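Phytase (Debaryomyces castellii, PDB 2GFI) probably hydrolyses phytate (inositol hexakisphosphate), releasing phosphate from the 3-position, as a glycoprotein of the histidine acid phosphatase family. Local coordinates at residues I142-K147 with N324-S329; G178-G181 with D187-K190. All coordinates share one frame; numbering follows the deposited sequence.

Contact 1: residues I142-K147 with N324-S329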
# COMPACT_ATOMS: atom_id res chain seq x y z
N ILE A 142 16.41 -15.91 -7.26
CA ILE A 142 17.16 -15.05 -6.35
C ILE A 142 16.67 -15.21 -4.92
O ILE A 142 17.45 -15.37 -4.01
CB ILE A 142 17.02 -13.57 -6.77
CG1 ILE A 142 17.63 -13.30 -8.16
CG2 ILE A 142 17.56 -12.63 -5.68
CD1 ILE A 142 17.43 -11.80 -8.66
N ALA A 143 15.36 -15.12 -4.74
CA ALA A 143 14.71 -15.15 -3.44
C ALA A 143 14.97 -16.49 -2.81
O ALA A 143 15.13 -16.62 -1.59
CB ALA A 143 13.19 -14.93 -3.61
N PHE A 144 14.92 -17.51 -3.66
CA PHE A 144 15.08 -18.86 -3.21
C PHE A 144 16.52 -19.05 -2.73
O PHE A 144 16.74 -19.66 -1.71
CB PHE A 144 14.72 -19.82 -4.35
CG PHE A 144 14.53 -21.25 -3.90
CD1 PHE A 144 13.24 -21.75 -3.63
CD2 PHE A 144 15.63 -22.13 -3.81
CE1 PHE A 144 13.05 -23.09 -3.26
CE2 PHE A 144 15.43 -23.46 -3.47
CZ PHE A 144 14.15 -23.93 -3.19
N ARG A 145 17.50 -18.55 -3.47
CA ARG A 145 18.87 -18.60 -3.00
C ARG A 145 18.99 -17.87 -1.68
O ARG A 145 19.60 -18.38 -0.76
CB ARG A 145 19.88 -18.03 -3.99
CG ARG A 145 21.29 -17.90 -3.38
CD ARG A 145 22.02 -19.21 -2.98
NE ARG A 145 22.70 -19.55 -4.18
CZ ARG A 145 23.98 -19.48 -4.44
NH1 ARG A 145 24.91 -19.26 -3.52
NH2 ARG A 145 24.30 -19.72 -5.68
N THR A 146 18.41 -16.67 -1.60
CA THR A 146 18.47 -15.89 -0.35
C THR A 146 17.94 -16.68 0.85
O THR A 146 18.56 -16.67 1.87
CB THR A 146 17.71 -14.56 -0.46
OG1 THR A 146 18.37 -13.71 -1.38
CG2 THR A 146 17.86 -13.78 0.83
N LYS A 147 16.82 -17.38 0.69
CA LYS A 147 16.24 -18.18 1.76
C LYS A 147 16.96 -19.50 2.06
O LYS A 147 17.17 -19.85 3.24
CB LYS A 147 14.76 -18.48 1.46
CG LYS A 147 14.05 -19.01 2.71
CD LYS A 147 12.55 -19.14 2.58
CE LYS A 147 11.95 -19.77 3.85
NZ LYS A 147 10.47 -20.03 3.69
N ASN A 324 23.30 -33.48 -2.00
CA ASN A 324 22.42 -32.46 -2.54
C ASN A 324 21.17 -32.30 -1.70
O ASN A 324 20.45 -33.26 -1.38
CB ASN A 324 22.10 -32.68 -4.02
CG ASN A 324 21.21 -31.58 -4.58
OD1 ASN A 324 20.02 -31.81 -4.85
ND2 ASN A 324 21.77 -30.39 -4.76
N LYS A 325 20.96 -31.05 -1.30
CA LYS A 325 19.89 -30.73 -0.37
C LYS A 325 18.80 -29.86 -1.01
O LYS A 325 17.80 -29.58 -0.39
CB LYS A 325 20.48 -30.01 0.85
CG LYS A 325 21.75 -30.62 1.43
CD LYS A 325 21.45 -32.01 1.99
CE LYS A 325 22.60 -32.52 2.85
NZ LYS A 325 22.27 -33.89 3.34
N ILE A 326 19.03 -29.41 -2.24
CA ILE A 326 18.12 -28.49 -2.91
C ILE A 326 17.60 -29.14 -4.17
O ILE A 326 18.36 -29.38 -5.12
CB ILE A 326 18.83 -27.15 -3.23
CG1 ILE A 326 19.28 -26.48 -1.95
CG2 ILE A 326 17.92 -26.20 -3.97
CD1 ILE A 326 20.29 -25.35 -2.20
N TRP A 327 16.31 -29.44 -4.15
CA TRP A 327 15.62 -30.10 -5.24
C TRP A 327 14.78 -29.07 -5.97
O TRP A 327 13.94 -28.42 -5.35
CB TRP A 327 14.80 -31.27 -4.69
CG TRP A 327 15.73 -32.17 -3.95
CD1 TRP A 327 15.88 -32.29 -2.60
CD2 TRP A 327 16.74 -33.02 -4.54
NE1 TRP A 327 16.90 -33.16 -2.31
CE2 TRP A 327 17.44 -33.63 -3.48
CE3 TRP A 327 17.10 -33.33 -5.86
CZ2 TRP A 327 18.50 -34.55 -3.70
CZ3 TRP A 327 18.15 -34.24 -6.07
CH2 TRP A 327 18.83 -34.83 -5.00
N LEU A 328 15.05 -28.91 -7.27
CA LEU A 328 14.42 -27.93 -8.12
C LEU A 328 13.79 -28.64 -9.32
O LEU A 328 14.50 -29.10 -10.23
CB LEU A 328 15.45 -26.90 -8.60
CG LEU A 328 16.32 -26.26 -7.52
CD1 LEU A 328 17.40 -25.41 -8.16
CD2 LEU A 328 15.46 -25.40 -6.55
N SER A 329 12.46 -28.69 -9.31
CA SER A 329 11.68 -29.39 -10.33
C SER A 329 10.68 -28.42 -10.93
O SER A 329 9.98 -27.71 -10.20
CB SER A 329 10.90 -30.57 -9.74
OG SER A 329 11.78 -31.49 -9.15
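Phe144 reaches from helix 133-148 to Ile326 and Leu328 of strand 326-331, and one corner of its ring makes both contacts. The case illustrates how a single aromatic residue can join a helix to a sheet: residues 142-147 and 324-329 meet through apolar side chains.

The apolar contacts meet at CE2 of Phe144. The methyl CG2 of Ile326 lies 3.7 Å from Phe144 CE2, at the ring edge and near its plane, whereas CD2 of Leu328 approaches Phe144 CE2 obliquely at 3.6 Å. The same Leu328 methyl stays within 3.9 Å of Phe144 CZ, so it sits by the CE2-CZ bond. The Phe144 ring is extended toward the strand because CG stands opposite the backbone N (chi1 -166°). Ile326 and Leu328, two positions apart on the strand, present their branches to the same helix, and Trp327 between them directs its CB away from it.

Two aromatic neighbours also meet the ring: Phe175 edge-to-face, and Tyr148 with planes at about 45°. Among the polar bonds, the helix has its own backbone set, with Lys147 N donating to Ala143 O at 2.9 Å, and the Lys147 ammonium ties it by a salt bridge to Glu378 of strand 374-382.

The strand runs parallel to both 59-69 and 158-163 and is hydrogen-bonded to each, as expected inside a sheet. Phe144 also packs on Val64 and Leu66 of strand 59-69, while Phe175 and Phe179 of helix 166-180 adjoin Leu328 and Ile326, so the two helices share this apolar layer against the sheet.

Contact 2: residues G178-G181 with D187-K190; sequences GFMG and DTVK
Met180, at the end of helix 166-180, packs on Val189, the first residue of strand 189-194, and on Thr188 just before it. These elements complete a beta-alpha-beta unit in which strands 158-163 and 189-194 are parallel neighbours joined through the helix, and the contact lies where the chain turns from helix back to sheet.

The tight part is on the Val189 side. Met180 CG and Val189 CG2 are 3.5 Å apart, closer than usual for two carbons, and the two side chains pass alongside each other, pointing opposite ways. Both residues are buried, with Leu158 beside Met180 and Val160 beside Val189 on the adjoining strand. Phe152 and Arg145 also pack on Met180.

Toward Thr188 the contact is at ordinary packing distance and nearer solvent, for this residue is partly exposed. The methionine chain is bent at chi2 (-55°) and chi3 (-73°), which brings its terminal methyl to the threonine instead of letting the chain run straight outward. Asp187 before and Lys190 after the pair are exposed and leave the packing to Thr188 and Val189. Gly181, following Met180, leaves the helical backbone conformation with a positive phi (49°), which favours glycine.

The polar end of Thr188 is engaged within the connecting loop: its hydroxyl is hydrogen-bonded to the carbonyl O of Asp183, and Ser185 OG is bonded to its backbone N. Met180 CE touches this side chain, already tied to the loop, lying 3.6 Å from Thr188 OG1 and an equal 3.6 Å from Thr188 CB.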
# COMPACT_ATOMS: atom_id res chain seq x y z
N GLY A 178 18.65 -16.93 -11.59
CA GLY A 178 18.41 -16.09 -10.44
C GLY A 178 19.15 -16.67 -9.24
O GLY A 178 19.75 -15.95 -8.45
N PHE A 179 19.08 -18.00 -9.12
CA PHE A 179 19.58 -18.70 -7.95
C PHE A 179 21.10 -18.58 -7.84
O PHE A 179 21.62 -18.32 -6.77
CB PHE A 179 19.12 -20.18 -7.97
CG PHE A 179 19.62 -20.99 -6.79
CD1 PHE A 179 18.83 -21.19 -5.67
CD2 PHE A 179 20.91 -21.53 -6.80
CE1 PHE A 179 19.32 -21.93 -4.59
CE2 PHE A 179 21.40 -22.26 -5.74
CZ PHE A 179 20.61 -22.47 -4.63
N MET A 180 21.77 -18.72 -8.98
CA MET A 180 23.21 -18.85 -9.05
C MET A 180 23.87 -17.52 -9.26
O MET A 180 25.07 -17.40 -9.05
CB MET A 180 23.62 -19.77 -10.21
CG MET A 180 23.31 -21.24 -9.99
SD MET A 180 24.01 -21.90 -8.45
CE MET A 180 25.76 -21.97 -8.90
N GLY A 181 23.10 -16.53 -9.69
CA GLY A 181 23.65 -15.22 -9.98
C GLY A 181 24.89 -15.26 -10.86
O GLY A 181 24.87 -15.95 -11.90
N ASP A 187 28.84 -25.37 -16.06
CA ASP A 187 29.53 -26.15 -15.04
C ASP A 187 28.88 -26.16 -13.67
O ASP A 187 28.91 -27.18 -12.98
CB ASP A 187 30.99 -25.72 -14.90
CG ASP A 187 31.77 -25.92 -16.19
OD1 ASP A 187 31.53 -26.96 -16.88
OD2 ASP A 187 32.63 -25.08 -16.57
N THR A 188 28.33 -25.03 -13.24
CA THR A 188 27.76 -24.98 -11.88
C THR A 188 26.33 -25.47 -11.80
O THR A 188 25.85 -25.77 -10.71
CB THR A 188 27.91 -23.59 -11.27
OG1 THR A 188 27.25 -22.62 -12.09
CG2 THR A 188 29.41 -23.19 -11.26
N VAL A 189 25.67 -25.59 -12.95
CA VAL A 189 24.28 -26.06 -12.99
C VAL A 189 24.19 -27.17 -14.01
O VAL A 189 24.70 -27.03 -15.12
CB VAL A 189 23.24 -24.94 -13.37
CG1 VAL A 189 21.80 -25.48 -13.38
CG2 VAL A 189 23.39 -23.71 -12.46
N LYS A 190 23.56 -28.27 -13.63
CA LYS A 190 23.32 -29.30 -14.60
C LYS A 190 21.83 -29.53 -14.65
O LYS A 190 21.21 -29.89 -13.64
CB LYS A 190 24.12 -30.57 -14.26
CG LYS A 190 25.70 -30.42 -14.46
CD LYS A 190 26.12 -29.94 -15.87
CE LYS A 190 27.63 -30.06 -16.10
NZ LYS A 190 27.97 -29.86 -17.58

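Overall arrangement
The two contacts illustrate how helices are packed against one sheet, each joining a different helix to it. Their centres are 10 Å apart, and along the chain contact 2 is nested within the loop closed by contact 1. Helices 133-148 and 166-180 meet between them: Phe144 CD2 is 3.8 Å from Phe179 CE1, and Arg145 NH2 lies 3.5 Å from Met180 SD. Arg145 NH2 also forms a weak hydrogen bond with Phe179 O. Neither contact lies at the annotated sites, including the predicted nucleophile His70 and proton donor Asp333; however, strands 59-69 and 326-331 lead toward those two residues.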